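Local coordinates for toxin PAU_02230 (Photorhabdus asymbiotica subsp. asymbiotica ATCC 43949, PDB 6HV6), which is a Photorhabdus toxin, also known as PaTox, whose modelled part is a mixed fold of helices and antiparallel beta-sheet, at residues V204-L218 with K355-D366. The protein carries 1 engineered substitution. Residues are numbered along the deposited sequence; the frame is centred on the assembly and turned at random.
With EDO (1,2-ethanediol), chain F.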
ATOM      1  N   VAL A 204       0.944 -13.028   4.384  1.00 23.34           N
ATOM      2  CA  VAL A 204       0.941 -14.493   4.393  1.00 24.36           C
ATOM      3  C   VAL A 204       1.786 -15.041   3.253  1.00 25.89           C
ATOM      4  O   VAL A 204       2.578 -15.973   3.445  1.00 23.00           O
ATOM      5  CB  VAL A 204      -0.503 -15.027   4.321  1.00 25.46           C
ATOM      6  CG1 VAL A 204      -0.507 -16.534   4.079  1.00 31.01           C
ATOM      7  CG2 VAL A 204      -1.254 -14.689   5.596  1.00 27.99           C
ATOM      8  N   LEU A 205       1.638 -14.474   2.048  1.00 23.24           N
ATOM      9  CA  LEU A 205       2.397 -14.964   0.899  1.00 24.21           C
ATOM     10  C   LEU A 205       3.891 -14.691   1.063  1.00 28.39           C
ATOM     11  O   LEU A 205       4.728 -15.537   0.724  1.00 26.87           O
ATOM     12  CB  LEU A 205       1.864 -14.312  -0.389  1.00 24.95           C
ATOM     13  CG  LEU A 205       2.355 -14.871  -1.729  1.00 23.87           C
ATOM     14  CD1 LEU A 205       1.877 -16.304  -1.908  1.00 24.78           C
ATOM     15  CD2 LEU A 205       1.896 -13.986  -2.910  1.00 22.49           C
ATOM     16  N   MET A 206       4.244 -13.511   1.570  1.00 21.83           N
ATOM     17  CA  MET A 206       5.651 -13.183   1.791  1.00 22.74           C
ATOM     18  C   MET A 206       6.269 -14.035   2.902  1.00 26.96           C
ATOM     19  O   MET A 206       7.479 -14.308   2.881  1.00 24.73           O
ATOM     20  CB  MET A 206       5.788 -11.689   2.116  1.00 20.19           C
ATOM     21  CG  MET A 206       7.239 -11.200   2.231  1.00 25.99           C
ATOM     22  SD  MET A 206       8.170 -11.440   0.718  1.00 25.32           S
ATOM     23  CE  MET A 206       7.521 -10.090  -0.292  1.00 23.57           C
ATOM     24  N   GLY A 207       5.471 -14.444   3.887  1.00 25.57           N
ATOM     25  CA  GLY A 207       5.980 -15.367   4.889  1.00 24.98           C
ATOM     26  C   GLY A 207       6.476 -16.655   4.260  1.00 30.33           C
ATOM     27  O   GLY A 207       7.549 -17.153   4.605  1.00 29.73           O
ATOM     28  N   TRP A 208       5.720 -17.196   3.301  1.00 24.64           N
ATOM     29  CA  TRP A 208       6.208 -18.385   2.606  1.00 26.86           C
ATOM     30  C   TRP A 208       7.400 -18.055   1.713  1.00 31.04           C
ATOM     31  O   TRP A 208       8.374 -18.824   1.651  1.00 30.78           O
ATOM     32  CB  TRP A 208       5.100 -19.025   1.776  1.00 23.30           C
ATOM     33  CG  TRP A 208       5.654 -20.146   0.961  1.00 24.20           C
ATOM     34  CD1 TRP A 208       5.667 -20.243  -0.398  1.00 31.19           C
ATOM     35  CD2 TRP A 208       6.340 -21.305   1.457  1.00 28.05           C
ATOM     36  NE1 TRP A 208       6.298 -21.403  -0.780  1.00 30.78           N
ATOM     37  CE2 TRP A 208       6.720 -22.073   0.339  1.00 32.12           C
ATOM     38  CE3 TRP A 208       6.662 -21.772   2.739  1.00 28.04           C
ATOM     39  CZ2 TRP A 208       7.405 -23.280   0.462  1.00 31.99           C
ATOM     40  CZ3 TRP A 208       7.345 -22.985   2.857  1.00 30.80           C
ATOM     41  CH2 TRP A 208       7.707 -23.717   1.727  1.00 34.88           C
ATOM     42  N   ALA A 209       7.330 -16.928   0.998  1.00 24.98           N
ATOM     43  CA  ALA A 209       8.458 -16.488   0.182  1.00 27.88           C
ATOM     44  C   ALA A 209       9.732 -16.406   1.007  1.00 31.38           C
ATOM     45  O   ALA A 209      10.799 -16.857   0.575  1.00 30.24           O
ATOM     46  CB  ALA A 209       8.156 -15.118  -0.439  1.00 21.86           C
ATOM     47  N   LEU A 210       9.641 -15.828   2.205  1.00 28.46           N
ATOM     48  CA  LEU A 210      10.834 -15.674   3.030  1.00 27.56           C
ATOM     49  C   LEU A 210      11.375 -17.025   3.468  1.00 30.28           C
ATOM     50  O   LEU A 210      12.594 -17.225   3.504  1.00 34.75           O
ATOM     51  CB  LEU A 210      10.530 -14.793   4.244  1.00 27.48           C
ATOM     52  CG  LEU A 210      10.575 -13.286   3.996  1.00 28.67           C
ATOM     53  CD1 LEU A 210       9.991 -12.553   5.205  1.00 28.57           C
ATOM     54  CD2 LEU A 210      12.014 -12.847   3.754  1.00 27.58           C
ATOM     55  N   GLN A 211      10.489 -17.968   3.796  1.00 25.97           N
ATOM     56  CA  GLN A 211      10.943 -19.274   4.259  1.00 32.14           C
ATOM     57  C   GLN A 211      11.475 -20.154   3.133  1.00 36.54           C
ATOM     58  O   GLN A 211      12.131 -21.165   3.410  1.00 39.52           O
ATOM     59  CB  GLN A 211       9.810 -19.987   4.998  1.00 31.68           C
ATOM     60  CG  GLN A 211       9.322 -19.210   6.237  1.00 35.75           C
ATOM     61  CD  GLN A 211       8.420 -20.045   7.143  1.00 49.06           C
ATOM     62  OE1 GLN A 211       8.302 -21.262   6.978  1.00 48.09           O
ATOM     63  NE2 GLN A 211       7.788 -19.389   8.109  1.00 58.10           N
ATOM     64  N   SER A 212      11.228 -19.793   1.877  1.00 31.77           N
ATOM     65  CA  SER A 212      11.636 -20.611   0.743  1.00 33.25           C
ATOM     66  C   SER A 212      12.603 -19.876  -0.179  1.00 31.23           C
ATOM     67  O   SER A 212      12.773 -20.283  -1.327  1.00 33.92           O
ATOM     68  CB  SER A 212      10.411 -21.074  -0.043  1.00 32.34           C
ATOM     69  OG  SER A 212       9.680 -19.943  -0.510  1.00 28.93           O
ATOM     70  N   SER A 213      13.242 -18.805   0.299  1.00 31.43           N
ATOM     71  CA  SER A 213      14.234 -18.065  -0.491  1.00 33.73           C
ATOM     72  C   SER A 213      13.635 -17.551  -1.795  1.00 34.84           C
ATOM     73  O   SER A 213      14.268 -17.606  -2.849  1.00 36.92           O
ATOM     74  CB  SER A 213      15.475 -18.923  -0.776  1.00 35.55           C
ATOM     75  OG  SER A 213      15.954 -19.525   0.412  1.00 41.90           O
ATOM     76  N   GLN A 214      12.406 -17.033  -1.721  1.00 33.83           N
ATOM     77  CA  GLN A 214      11.727 -16.450  -2.870  1.00 30.26           C
ATOM     78  C   GLN A 214      11.283 -15.020  -2.607  1.00 31.97           C
ATOM     79  O   GLN A 214      10.482 -14.487  -3.387  1.00 28.65           O
ATOM     80  CB  GLN A 214      10.520 -17.306  -3.271  1.00 30.18           C
ATOM     81  CG  GLN A 214      10.909 -18.666  -3.850  1.00 34.41           C
ATOM     82  CD  GLN A 214       9.707 -19.479  -4.303  1.00 41.00           C
ATOM     83  OE1 GLN A 214       9.449 -19.618  -5.503  1.00 43.06           O
ATOM     84  NE2 GLN A 214       8.969 -20.021  -3.346  1.00 34.63           N
ATOM     85  N   ASP A 215      11.790 -14.390  -1.534  1.00 27.92           N
ATOM     86  CA  ASP A 215      11.339 -13.059  -1.149  1.00 26.18           C
ATOM     87  C   ASP A 215      11.733 -12.002  -2.173  1.00 31.04           C
ATOM     88  O   ASP A 215      10.960 -11.076  -2.427  1.00 27.12           O
ATOM     89  CB  ASP A 215      11.875 -12.680   0.236  1.00 27.09           C
ATOM     90  CG  ASP A 215      13.344 -13.073   0.452  1.00 33.20           C
ATOM     91  OD1 ASP A 215      13.699 -14.254   0.257  1.00 31.72           O
ATOM     92  OD2 ASP A 215      14.139 -12.199   0.844  1.00 32.97           O
ATOM     93  N   ALA A 216      12.932 -12.099  -2.750  1.00 25.53           N
ATOM     94  CA  ALA A 216      13.326 -11.128  -3.766  1.00 30.07           C
ATOM     95  C   ALA A 216      12.453 -11.249  -5.009  1.00 32.44           C
ATOM     96  O   ALA A 216      12.013 -10.239  -5.571  1.00 29.05           O
ATOM     97  CB  ALA A 216      14.801 -11.306  -4.126  1.00 36.79           C
ATOM     98  N   LYS A 217      12.184 -12.479  -5.444  1.00 27.26           N
ATOM     99  CA  LYS A 217      11.293 -12.701  -6.576  1.00 30.34           C
ATOM    100  C   LYS A 217       9.897 -12.142  -6.304  1.00 25.17           C
ATOM    101  O   LYS A 217       9.328 -11.429  -7.136  1.00 26.58           O
ATOM    102  CB  LYS A 217      11.227 -14.198  -6.879  1.00 36.04           C
ATOM    103  CG  LYS A 217      10.213 -14.582  -7.948  1.00 39.72           C
ATOM    104  CD  LYS A 217      10.103 -16.098  -8.015  1.00 57.82           C
ATOM    105  CE  LYS A 217      10.295 -16.624  -9.430  1.00 72.21           C
ATOM    106  NZ  LYS A 217       9.219 -16.153 -10.346  1.00 78.67           N
ATOM    107  N   LEU A 218       9.326 -12.457  -5.142  1.00 25.74           N
ATOM    108  CA  LEU A 218       7.978 -11.975  -4.851  1.00 25.79           C
ATOM    109  C   LEU A 218       7.934 -10.451  -4.734  1.00 23.70           C
ATOM    110  O   LEU A 218       6.961  -9.825  -5.167  1.00 23.14           O
ATOM    111  CB  LEU A 218       7.435 -12.621  -3.581  1.00 24.57           C
ATOM    112  CG  LEU A 218       6.032 -12.102  -3.237  1.00 27.09           C
ATOM    113  CD1 LEU A 218       5.037 -12.402  -4.386  1.00 22.00           C
ATOM    114  CD2 LEU A 218       5.546 -12.671  -1.923  1.00 23.49           C
ATOM    115  N   LYS A 355      -4.776 -24.755  -1.560  1.00 52.97           N
ATOM    116  CA  LYS A 355      -4.946 -24.291  -2.929  1.00 53.92           C
ATOM    117  C   LYS A 355      -5.818 -23.048  -2.938  1.00 45.85           C
ATOM    118  O   LYS A 355      -6.907 -23.043  -2.356  1.00 52.00           O
ATOM    119  CB  LYS A 355      -5.564 -25.387  -3.802  1.00 61.25           C
ATOM    120  CG  LYS A 355      -4.801 -26.705  -3.756  1.00 67.75           C
ATOM    121  CD  LYS A 355      -3.456 -26.611  -4.468  1.00 73.28           C
ATOM    122  CE  LYS A 355      -3.629 -26.668  -5.982  1.00 81.74           C
ATOM    123  NZ  LYS A 355      -2.340 -26.827  -6.724  1.00 81.23           N
ATOM    124  N   ILE A 356      -5.337 -22.000  -3.596  1.00 45.33           N
ATOM    125  CA  ILE A 356      -6.060 -20.746  -3.757  1.00 46.25           C
ATOM    126  C   ILE A 356      -6.451 -20.660  -5.228  1.00 52.31           C
ATOM    127  O   ILE A 356      -5.595 -20.465  -6.100  1.00 52.35           O
ATOM    128  CB  ILE A 356      -5.219 -19.541  -3.302  1.00 51.33           C
ATOM    129  CG1 ILE A 356      -5.273 -19.395  -1.780  1.00 50.02           C
ATOM    130  CG2 ILE A 356      -5.698 -18.256  -3.929  1.00 51.67           C
ATOM    131  CD1 ILE A 356      -4.380 -20.338  -1.042  1.00 48.76           C
ATOM    132  N   SER A 357      -7.746 -20.845  -5.507  1.00 56.01           N
ATOM    133  CA  SER A 357      -8.261 -20.944  -6.877  1.00 52.23           C
ATOM    134  C   SER A 357      -7.463 -21.955  -7.690  1.00 55.97           C
ATOM    135  O   SER A 357      -7.126 -21.721  -8.851  1.00 64.70           O
ATOM    136  CB  SER A 357      -8.266 -19.585  -7.578  1.00 56.80           C
ATOM    137  OG  SER A 357      -8.872 -18.586  -6.779  1.00 64.21           O
ATOM    138  N   GLY A 358      -7.147 -23.089  -7.070  1.00 56.02           N
ATOM    139  CA  GLY A 358      -6.406 -24.130  -7.754  1.00 56.48           C
ATOM    140  C   GLY A 358      -4.908 -23.934  -7.819  1.00 56.89           C
ATOM    141  O   GLY A 358      -4.226 -24.743  -8.457  1.00 55.74           O
ATOM    142  N   ARG A 359      -4.368 -22.895  -7.187  1.00 53.69           N
ATOM    143  CA  ARG A 359      -2.936 -22.624  -7.197  1.00 55.49           C
ATOM    144  C   ARG A 359      -2.400 -22.674  -5.774  1.00 48.49           C
ATOM    145  O   ARG A 359      -2.993 -22.084  -4.866  1.00 49.37           O
ATOM    146  CB  ARG A 359      -2.630 -21.256  -7.830  1.00 54.60           C
ATOM    147  CG  ARG A 359      -2.996 -21.150  -9.316  1.00 63.72           C
ATOM    148  CD  ARG A 359      -2.039 -20.233 -10.101  1.00 66.82           C
ATOM    149  NE  ARG A 359      -2.089 -18.836  -9.668  1.00 62.36           N
ATOM    150  CZ  ARG A 359      -1.337 -17.860 -10.179  1.00 58.64           C
ATOM    151  NH1 ARG A 359      -0.467 -18.127 -11.146  1.00 53.32           N
ATOM    152  NH2 ARG A 359      -1.447 -16.614  -9.717  1.00 53.00           N
ATOM    153  N   ASN A 360      -1.288 -23.380  -5.578  1.00 48.64           N
ATOM    154  CA  ASN A 360      -0.575 -23.314  -4.310  1.00 46.64           C
ATOM    155  C   ASN A 360       0.241 -22.020  -4.240  1.00 40.16           C
ATOM    156  O   ASN A 360       0.354 -21.268  -5.215  1.00 41.85           O
ATOM    157  CB  ASN A 360       0.323 -24.539  -4.127  1.00 50.30           C
ATOM    158  CG  ASN A 360       1.324 -24.710  -5.261  1.00 53.83           C
ATOM    159  OD1 ASN A 360       2.057 -23.781  -5.603  1.00 56.08           O
ATOM    160  ND2 ASN A 360       1.354 -25.903  -5.853  1.00 53.07           N
ATOM    161  N   LEU A 361       0.815 -21.751  -3.068  1.00 43.68           N
ATOM    162  CA  LEU A 361       1.516 -20.482  -2.907  1.00 36.58           C
ATOM    163  C   LEU A 361       2.715 -20.391  -3.842  1.00 38.29           C
ATOM    164  O   LEU A 361       3.055 -19.293  -4.302  1.00 39.63           O
ATOM    165  CB  LEU A 361       1.954 -20.274  -1.455  1.00 34.51           C
ATOM    166  CG  LEU A 361       0.897 -20.119  -0.358  1.00 37.39           C
ATOM    167  CD1 LEU A 361       1.514 -19.475   0.893  1.00 34.48           C
ATOM    168  CD2 LEU A 361      -0.308 -19.312  -0.834  1.00 37.77           C
ATOM    169  N   ASN A 362       3.351 -21.525  -4.158  1.00 38.85           N
ATOM    170  CA  ASN A 362       4.486 -21.494  -5.078  1.00 39.21           C
ATOM    171  C   ASN A 362       4.045 -21.082  -6.477  1.00 47.90           C
ATOM    172  O   ASN A 362       4.694 -20.252  -7.127  1.00 46.64           O
ATOM    173  CB  ASN A 362       5.176 -22.857  -5.116  1.00 48.31           C
ATOM    174  CG  ASN A 362       6.222 -23.016  -4.032  1.00 47.15           C
ATOM    175  OD1 ASN A 362       6.671 -22.045  -3.428  1.00 45.73           O
ATOM    176  ND2 ASN A 362       6.634 -24.253  -3.802  1.00 49.94           N
ATOM    177  N   GLU A 363       2.941 -21.655  -6.958  1.00 43.40           N
ATOM    178  CA  GLU A 363       2.451 -21.315  -8.288  1.00 45.07           C
ATOM    179  C   GLU A 363       1.993 -19.866  -8.358  1.00 47.69           C
ATOM    180  O   GLU A 363       2.074 -19.244  -9.423  1.00 51.07           O
ATOM    181  CB  GLU A 363       1.314 -22.259  -8.677  1.00 52.43           C
ATOM    182  CG  GLU A 363       1.744 -23.716  -8.773  1.00 60.76           C
ATOM    183  CD  GLU A 363       0.575 -24.677  -8.814  1.00 68.72           C
ATOM    184  OE1 GLU A 363      -0.334 -24.551  -7.968  1.00 68.02           O
ATOM    185  OE2 GLU A 363       0.563 -25.557  -9.700  1.00 74.57           O
ATOM    186  N   ILE A 364       1.512 -19.316  -7.241  1.00 39.44           N
ATOM    187  CA  ILE A 364       1.157 -17.900  -7.203  1.00 45.98           C
ATOM    188  C   ILE A 364       2.401 -17.036  -7.359  1.00 51.51           C
ATOM    189  O   ILE A 364       2.389 -16.027  -8.079  1.00 51.40           O
ATOM    190  CB  ILE A 364       0.400 -17.571  -5.907  1.00 38.68           C
ATOM    191  CG1 ILE A 364      -0.938 -18.318  -5.862  1.00 41.58           C
ATOM    192  CG2 ILE A 364       0.182 -16.059  -5.778  1.00 34.36           C
ATOM    193  CD1 ILE A 364      -1.649 -18.220  -4.514  1.00 39.93           C
ATOM    194  N   ILE A 365       3.493 -17.417  -6.693  1.00 47.84           N
ATOM    195  CA  ILE A 365       4.777 -16.753  -6.889  1.00 49.98           C
ATOM    196  C   ILE A 365       5.394 -17.084  -8.245  1.00 62.13           C
ATOM    197  O   ILE A 365       6.404 -16.487  -8.627  1.00 68.34           O
ATOM    198  CB  ILE A 365       5.704 -17.118  -5.705  1.00 38.86           C
ATOM    199  CG1 ILE A 365       5.113 -16.619  -4.392  1.00 32.53           C
ATOM    200  CG2 ILE A 365       7.112 -16.509  -5.840  1.00 39.56           C
ATOM    201  CD1 ILE A 365       5.807 -17.194  -3.190  1.00 35.75           C
ATOM    202  N   ASP A 366       4.812 -18.006  -9.002  1.00 63.14           N
ATOM    203  CA  ASP A 366       5.270 -18.229 -10.371  1.00 68.18           C
ATOM    204  C   ASP A 366       4.183 -17.871 -11.380  1.00 70.71           C
ATOM    205  O   ASP A 366       3.796 -16.709 -11.502  1.00 69.19           O
ATOM    206  CB  ASP A 366       5.715 -19.678 -10.570  1.00 73.11           C
ATOM    207  CG  ASP A 366       6.968 -20.011  -9.789  1.00 76.10           C
ATOM    208  OD1 ASP A 366       7.690 -19.070  -9.393  1.00 74.46           O
ATOM    209  OD2 ASP A 366       7.235 -21.214  -9.581  1.00 80.19           O
TER
HETATM  210  C1  EDO F2205      14.770 -14.534  -2.634  1.00 42.98           C
HETATM  211  O1  EDO F2205      15.931 -14.084  -1.933  1.00 55.32           O
HETATM  212  C2  EDO F2205      15.067 -14.764  -4.114  1.00 48.31           C
HETATM  213  O2  EDO F2205      13.842 -14.824  -4.861  1.00 39.11           O
HETATM  214  O   HOH W   1       8.336 -21.453  -6.807  1.00 54.28           O
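A single side-chain oxygen, OD1 of Asn362, takes two N-H groups from opposite faces of its amide. Trp208 NE1 gives a nearly straight bond (2.8 Å, 173°) within the indole plane. Gln214 NE2 reaches the same OD1 at 3.1 Å, its amide turned steeply against that of Asn362; each donor stands well out of the carbonyl plane, one on either face. The other N-H of Gln214 NE2 goes to Ser212 OG (2.9 Å), which bonds in turn to Trp208 O. The two bonds from NE2, to Ser212 OG and Asn362 OD1, together fix the rotation of the Gln214 amide. A water appears to link Gln214 OE1 and Asp366 OD2, though its approach to OE1 is unusually short.

Next to these polar groups, Ile365 fits as a knob into a hole formed by Leu205, Ala209, Lys217 and Leu218. With CG1 anti to the carbonyl carbon (chi1 -62°), its CD1 lies 4.1 Å from Trp208 CD1, and its CG2 meets Lys217 CD. Leu361 and Leu205 lie alongside with their ends pointing opposite ways, CD2 of Leu361 3.9 Å from CD1 of Leu205, and Leu361 sets its CD1 against Trp208 CB. At the solvent-exposed end, the bent Lys217 chain offers NZ weakly to Ile365 O and forms a long salt bridge (3.4 Å) with OD1 of the poorly ordered Asp366.

Asn360 and Glu363 close a capping box at the start of helix 361-365, which runs at 91° to segment 204-211. This last modelled helix thus packs against the two consecutive helices 199-211 and 215-224, with Ile364 also touching helix 235-244, while Leu210 on helix 199-211 packs against sheet strand 289-296.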